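Putative enoyl-CoA hydratase/isomerase (Mycobacterium abscessus, PDB 4MI2) probably acts as an enoyl-CoA hydratase/isomerase family enzyme that isomerises 2-(1,2-epoxy-1,2-dihydrophenyl)acetyl-CoA in phenylacetate degradation. Local coordinates at residues B[104-109]-B[204-209]; B[122-127]-B[154-159]. All blocks are in the same frame, centred on the assembly; numbering follows the deposited sequence.

Both contacts lie in the crotonase-like fold of one chain, with centres about 17 Å apart. Along the sequence, both segments of contact 2 fall in the 94 residues that separate 104-109 from 204-209. Contact 1 sets strand 107-111 against the end of helix 195-207. Contact 2 sets helix 118-124 against helix 152-160. The two meet where 104-109 runs beside 122-127. There Val107 O lies 2.8 Å from Asp127 N, a probable hydrogen bond, and Val109 CG1 packs on Ala126 CB. The link thus runs between strand 107-111 and the turn that leads into its neighbour, strand 128-132. Both contacts also touch the second subunit of the trimeric assembly.

Contact 1: B[104-109]-B[204-209]; sequences KVPVVV and GRLAGG
Leu206 puts one methyl against both Pro106 and Val108, packing helix 195-207 onto the central sheet of the crotonase fold. Leu206 CD1 lies 3.7 Å from Pro106 CB and 3.9 Å from Val108 CG2. Pro106 and Val108 are two residues apart, so both present their side chains to the helix, while Val107 between them turns the other way. Leu206 has CG anti to its carbonyl carbon (chi1 -68°), and this swings the branch toward the strand. The Val108 side chain meets it at a slant, through the branch that lies beside its own backbone N. The contact is wholly apolar, and all three residues are buried.

Neighbours hold these groups in place. Strand 107-111 is bonded to strand 55-60 through the backbones of Val108 with Val56 and Met58. Val108 also packs on Ala199, Val202 and Ala203, one to two turns earlier in the helix. Phe214 of helix 211-223 touches Pro106. The second subunit joins in: its Leu170 packs on Pro106 and its Leu171 on Leu206. The helix closes just past Leu206. Gly208 N bonds Gly204 O at 3.2 Å, and Gly209 N bonds Leu206 O at 3.1 Å.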
ATOM      1  N   LYS B 104     -17.384 -14.321   6.792  1.00 19.60           N
ATOM      2  CA  LYS B 104     -17.741 -12.916   7.011  1.00 20.02           C
ATOM      3  C   LYS B 104     -17.239 -12.363   8.348  1.00 19.61           C
ATOM      4  O   LYS B 104     -17.011 -11.163   8.473  1.00 19.62           O
ATOM      5  CB  LYS B 104     -19.253 -12.736   6.920  1.00 20.92           C
ATOM      6  CG  LYS B 104     -19.850 -13.128   5.577  1.00 21.76           C
ATOM      7  CD  LYS B 104     -21.366 -12.916   5.582  1.00 22.86           C
ATOM      8  CE  LYS B 104     -22.119 -14.039   4.869  1.00 23.68           C
ATOM      9  NZ  LYS B 104     -22.050 -13.891   3.389  1.00 23.98           N
ATOM     10  N   VAL B 105     -17.073 -13.239   9.337  1.00 19.18           N
ATOM     11  CA  VAL B 105     -16.697 -12.827  10.690  1.00 18.97           C
ATOM     12  C   VAL B 105     -15.174 -12.752  10.797  1.00 18.56           C
ATOM     13  O   VAL B 105     -14.472 -13.134   9.856  1.00 18.30           O
ATOM     14  CB  VAL B 105     -17.326 -13.755  11.762  1.00 19.11           C
ATOM     15  CG1 VAL B 105     -18.813 -13.940  11.467  1.00 19.42           C
ATOM     16  CG2 VAL B 105     -16.629 -15.105  11.834  1.00 18.92           C
ATOM     17  N   PRO B 106     -14.656 -12.222  11.921  1.00 18.35           N
ATOM     18  CA  PRO B 106     -13.212 -12.072  12.045  1.00 17.98           C
ATOM     19  C   PRO B 106     -12.467 -13.400  12.124  1.00 17.62           C
ATOM     20  O   PRO B 106     -12.933 -14.322  12.768  1.00 17.55           O
ATOM     21  CB  PRO B 106     -13.054 -11.281  13.348  1.00 18.30           C
ATOM     22  CG  PRO B 106     -14.348 -10.542  13.505  1.00 18.54           C
ATOM     23  CD  PRO B 106     -15.370 -11.514  12.999  1.00 18.62           C
ATOM     24  N   VAL B 107     -11.315 -13.477  11.460  1.00 17.32           N
ATOM     25  CA  VAL B 107     -10.494 -14.695  11.431  1.00 17.10           C
ATOM     26  C   VAL B 107      -9.135 -14.354  11.998  1.00 16.92           C
ATOM     27  O   VAL B 107      -8.490 -13.422  11.527  1.00 16.87           O
ATOM     28  CB  VAL B 107     -10.306 -15.226   9.995  1.00 16.97           C
ATOM     29  CG1 VAL B 107      -9.428 -16.475   9.987  1.00 16.95           C
ATOM     30  CG2 VAL B 107     -11.649 -15.518   9.355  1.00 17.07           C
ATOM     31  N   VAL B 108      -8.722 -15.108  13.014  1.00 17.05           N
ATOM     32  CA  VAL B 108      -7.454 -14.927  13.700  1.00 17.01           C
ATOM     33  C   VAL B 108      -6.618 -16.161  13.424  1.00 16.99           C
ATOM     34  O   VAL B 108      -7.161 -17.264  13.361  1.00 16.95           O
ATOM     35  CB  VAL B 108      -7.667 -14.811  15.220  1.00 17.34           C
ATOM     36  CG1 VAL B 108      -6.365 -14.455  15.934  1.00 17.45           C
ATOM     37  CG2 VAL B 108      -8.749 -13.785  15.530  1.00 17.52           C
ATOM     38  N   VAL B 109      -5.302 -15.985  13.266  1.00 16.94           N
ATOM     39  CA  VAL B 109      -4.403 -17.118  13.067  1.00 16.92           C
ATOM     40  C   VAL B 109      -3.200 -17.040  14.009  1.00 17.24           C
ATOM     41  O   VAL B 109      -2.644 -15.963  14.250  1.00 17.21           O
ATOM     42  CB  VAL B 109      -3.977 -17.266  11.586  1.00 16.67           C
ATOM     43  CG1 VAL B 109      -3.154 -16.074  11.131  1.00 16.62           C
ATOM     44  CG2 VAL B 109      -3.230 -18.576  11.353  1.00 16.64           C
ATOM     45  N   GLY B 204     -11.853 -14.984  21.165  1.00 21.40           N
ATOM     46  CA  GLY B 204     -12.923 -14.987  22.168  1.00 21.93           C
ATOM     47  C   GLY B 204     -13.497 -13.601  22.398  1.00 22.23           C
ATOM     48  O   GLY B 204     -14.711 -13.438  22.467  1.00 22.41           O
ATOM     49  N   ARG B 205     -12.622 -12.598  22.496  1.00 22.33           N
ATOM     50  CA  ARG B 205     -13.044 -11.201  22.666  1.00 22.71           C
ATOM     51  C   ARG B 205     -13.823 -10.698  21.443  1.00 22.39           C
ATOM     52  O   ARG B 205     -14.870 -10.064  21.572  1.00 22.90           O
ATOM     53  CB  ARG B 205     -11.835 -10.292  22.947  1.00 22.82           C
ATOM     54  N   LEU B 206     -13.326 -11.005  20.256  1.00 21.88           N
ATOM     55  CA  LEU B 206     -14.039 -10.673  19.014  1.00 21.47           C
ATOM     56  C   LEU B 206     -15.390 -11.382  18.913  1.00 21.57           C
ATOM     57  O   LEU B 206     -16.357 -10.813  18.400  1.00 21.34           O
ATOM     58  CB  LEU B 206     -13.187 -11.030  17.789  1.00 21.03           C
ATOM     59  CG  LEU B 206     -11.922 -10.185  17.567  1.00 20.94           C
ATOM     60  CD1 LEU B 206     -11.062 -10.793  16.470  1.00 20.57           C
ATOM     61  CD2 LEU B 206     -12.277  -8.744  17.227  1.00 20.96           C
ATOM     62  N   ALA B 207     -15.452 -12.626  19.388  1.00 21.68           N
ATOM     63  CA  ALA B 207     -16.699 -13.390  19.342  1.00 21.97           C
ATOM     64  C   ALA B 207     -17.782 -12.791  20.237  1.00 22.55           C
ATOM     65  O   ALA B 207     -18.958 -12.881  19.910  1.00 22.85           O
ATOM     66  CB  ALA B 207     -16.459 -14.840  19.713  1.00 22.17           C
ATOM     67  N   GLY B 208     -17.386 -12.165  21.346  1.00 22.87           N
ATOM     68  CA  GLY B 208     -18.339 -11.493  22.251  1.00 23.43           C
ATOM     69  C   GLY B 208     -18.673 -10.069  21.810  1.00 23.28           C
ATOM     70  O   GLY B 208     -19.419  -9.358  22.489  1.00 23.72           O
ATOM     71  N   GLY B 209     -18.122  -9.649  20.672  1.00 22.40           N
ATOM     72  CA  GLY B 209     -18.321  -8.300  20.160  1.00 22.19           C
ATOM     73  C   GLY B 209     -19.484  -8.153  19.189  1.00 21.94           C
ATOM     74  O   GLY B 209     -20.242  -9.094  18.954  1.00 21.88           O
TER

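Contact 2: B[122-127]-B[154-159]; sequences LALGAD and ASLPRL
Leu124 lies against Leu159, Ser155 and Leu156, reaching from helix 118-124 into the side of helix 152-160 in the crotonase fold. In this family, the start of the helix equivalent to 118-124 commonly points at the thioester carbonyl; this contact lies away from that start. Leu124 meets three side chains, and both of its methyls take part. Leu124 CD2 lies 3.6 Å from Leu159 CD1, while Leu124 CD1 lies 3.8 Å from Leu156 CD1. Both leucines of the second helix cross the Leu124 side chain at an angle. With CG anti to the carbonyl carbon (chi1 -68°), Leu159 brings CD1 beside both methyls of Leu124.

Ser155 sits against the base of the same side chain. Ser155 OG is 3.8 Å from Leu124 CB, a van der Waals contact. The hydroxyl lies between the backbone N and the carbonyl carbon (chi1 62°) and is hydrogen-bonded to Ala151 O one turn back. This satisfies it beside an apolar neighbour.

Leu185 packs on all three leucines. Helix 152-160 is kinked at Pro157, whose N makes no bond to the preceding turn. On another side of this helix, Arg158 NE and NH2 bond backbone carbonyls of Asn224, Ala225 and Ala227 of the third subunit. Ala154 CB lies against one face of the guanidinium, 3.6 Å from the Arg158 plane and over its centre.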
ATOM      1  N   LEU B 122      -2.167 -19.234   3.407  1.00 15.03           N
ATOM      2  CA  LEU B 122      -3.271 -19.530   4.297  1.00 15.29           C
ATOM      3  C   LEU B 122      -3.258 -18.549   5.456  1.00 15.44           C
ATOM      4  O   LEU B 122      -4.297 -17.969   5.818  1.00 15.50           O
ATOM      5  CB  LEU B 122      -3.135 -20.979   4.780  1.00 15.52           C
ATOM      6  CG  LEU B 122      -4.188 -21.589   5.689  1.00 15.77           C
ATOM      7  CD1 LEU B 122      -5.560 -21.651   5.033  1.00 15.80           C
ATOM      8  CD2 LEU B 122      -3.713 -22.986   6.049  1.00 16.00           C
ATOM      9  N   ALA B 123      -2.074 -18.325   6.019  1.00 15.55           N
ATOM     10  CA  ALA B 123      -1.940 -17.384   7.128  1.00 15.67           C
ATOM     11  C   ALA B 123      -2.293 -15.949   6.747  1.00 15.64           C
ATOM     12  O   ALA B 123      -2.896 -15.222   7.553  1.00 15.70           O
ATOM     13  CB  ALA B 123      -0.533 -17.436   7.705  1.00 15.85           C
ATOM     14  N   LEU B 124      -1.910 -15.531   5.543  1.00 15.58           N
ATOM     15  CA  LEU B 124      -2.171 -14.158   5.110  1.00 15.72           C
ATOM     16  C   LEU B 124      -3.632 -13.908   4.720  1.00 15.74           C
ATOM     17  O   LEU B 124      -4.041 -12.753   4.579  1.00 15.97           O
ATOM     18  CB  LEU B 124      -1.217 -13.724   3.976  1.00 15.70           C
ATOM     19  CG  LEU B 124       0.301 -13.853   4.239  1.00 15.81           C
ATOM     20  CD1 LEU B 124       1.116 -13.017   3.255  1.00 15.79           C
ATOM     21  CD2 LEU B 124       0.688 -13.494   5.663  1.00 15.98           C
ATOM     22  N   GLY B 125      -4.420 -14.966   4.560  1.00 15.71           N
ATOM     23  CA  GLY B 125      -5.869 -14.818   4.360  1.00 15.84           C
ATOM     24  C   GLY B 125      -6.653 -14.505   5.634  1.00 16.02           C
ATOM     25  O   GLY B 125      -7.827 -14.144   5.566  1.00 16.06           O
ATOM     26  N   ALA B 126      -6.021 -14.651   6.799  1.00 16.14           N
ATOM     27  CA  ALA B 126      -6.677 -14.304   8.067  1.00 16.46           C
ATOM     28  C   ALA B 126      -6.696 -12.795   8.244  1.00 16.73           C
ATOM     29  O   ALA B 126      -5.973 -12.088   7.549  1.00 16.70           O
ATOM     30  CB  ALA B 126      -5.975 -14.970   9.244  1.00 16.51           C
ATOM     31  N   ASP B 127      -7.534 -12.307   9.159  1.00 17.11           N
ATOM     32  CA  ASP B 127      -7.587 -10.874   9.478  1.00 17.44           C
ATOM     33  C   ASP B 127      -6.516 -10.439  10.491  1.00 17.63           C
ATOM     34  O   ASP B 127      -5.934  -9.364  10.359  1.00 17.77           O
ATOM     35  CB  ASP B 127      -8.971 -10.510  10.015  1.00 17.62           C
ATOM     36  CG  ASP B 127     -10.071 -10.834   9.030  1.00 17.65           C
ATOM     37  OD1 ASP B 127      -9.960 -10.355   7.888  1.00 17.62           O
ATOM     38  OD2 ASP B 127     -11.027 -11.580   9.379  1.00 17.75           O
ATOM     39  N   ALA B 154      -1.025 -11.749  -4.467  1.00 13.58           N
ATOM     40  CA  ALA B 154      -1.815 -10.592  -4.079  1.00 13.69           C
ATOM     41  C   ALA B 154      -1.629 -10.258  -2.590  1.00 13.73           C
ATOM     42  O   ALA B 154      -1.316  -9.122  -2.233  1.00 13.80           O
ATOM     43  CB  ALA B 154      -3.283 -10.851  -4.379  1.00 13.72           C
ATOM     44  N   SER B 155      -1.836 -11.249  -1.733  1.00 13.70           N
ATOM     45  CA  SER B 155      -1.850 -11.032  -0.295  1.00 13.82           C
ATOM     46  C   SER B 155      -0.497 -10.572   0.258  1.00 14.00           C
ATOM     47  O   SER B 155      -0.453  -9.720   1.133  1.00 14.13           O
ATOM     48  CB  SER B 155      -2.325 -12.291   0.438  1.00 13.74           C
ATOM     49  OG  SER B 155      -1.445 -13.380   0.204  1.00 13.66           O
ATOM     50  N   LEU B 156       0.608 -11.095  -0.263  1.00 14.14           N
ATOM     51  CA  LEU B 156       1.899 -10.698   0.272  1.00 14.43           C
ATOM     52  C   LEU B 156       2.209  -9.213  -0.002  1.00 14.77           C
ATOM     53  O   LEU B 156       2.528  -8.484   0.930  1.00 14.93           O
ATOM     54  CB  LEU B 156       3.031 -11.625  -0.193  1.00 14.40           C
ATOM     55  CG  LEU B 156       4.407 -11.376   0.459  1.00 14.62           C
ATOM     56  CD1 LEU B 156       4.375 -11.609   1.970  1.00 14.70           C
ATOM     57  CD2 LEU B 156       5.464 -12.259  -0.180  1.00 14.63           C
ATOM     58  N   PRO B 157       2.121  -8.757  -1.265  1.00 15.03           N
ATOM     59  CA  PRO B 157       2.428  -7.329  -1.442  1.00 15.52           C
ATOM     60  C   PRO B 157       1.419  -6.388  -0.783  1.00 15.95           C
ATOM     61  O   PRO B 157       1.795  -5.286  -0.367  1.00 16.23           O
ATOM     62  CB  PRO B 157       2.430  -7.137  -2.969  1.00 15.40           C
ATOM     63  CG  PRO B 157       1.782  -8.351  -3.524  1.00 15.11           C
ATOM     64  CD  PRO B 157       2.042  -9.458  -2.554  1.00 14.91           C
ATOM     65  N   ARG B 158       0.161  -6.819  -0.695  1.00 16.14           N
ATOM     66  CA  ARG B 158      -0.872  -6.025  -0.039  1.00 16.62           C
ATOM     67  C   ARG B 158      -0.581  -5.830   1.453  1.00 16.77           C
ATOM     68  O   ARG B 158      -0.968  -4.814   2.009  1.00 16.91           O
ATOM     69  CB  ARG B 158      -2.267  -6.646  -0.248  1.00 16.78           C
ATOM     70  CG  ARG B 158      -2.803  -6.398  -1.653  1.00 17.16           C
ATOM     71  CD  ARG B 158      -4.160  -7.060  -1.884  1.00 17.51           C
ATOM     72  NE  ARG B 158      -4.432  -7.265  -3.309  1.00 17.72           N
ATOM     73  CZ  ARG B 158      -5.503  -7.889  -3.791  1.00 17.95           C
ATOM     74  NH1 ARG B 158      -6.420  -8.362  -2.954  1.00 18.20           N
ATOM     75  NH2 ARG B 158      -5.661  -8.039  -5.108  1.00 17.87           N
ATOM     76  N   LEU B 159       0.102  -6.794   2.078  1.00 16.77           N
ATOM     77  CA  LEU B 159       0.468  -6.704   3.495  1.00 17.05           C
ATOM     78  C   LEU B 159       1.785  -5.962   3.736  1.00 16.99           C
ATOM     79  O   LEU B 159       1.852  -5.130   4.623  1.00 16.95           O
ATOM     80  CB  LEU B 159       0.577  -8.090   4.138  1.00 17.30           C
ATOM     81  CG  LEU B 159      -0.683  -8.938   4.330  1.00 17.55           C
ATOM     82  CD1 LEU B 159      -0.368 -10.092   5.273  1.00 17.71           C
ATOM     83  CD2 LEU B 159      -1.848  -8.136   4.892  1.00 17.86           C
TER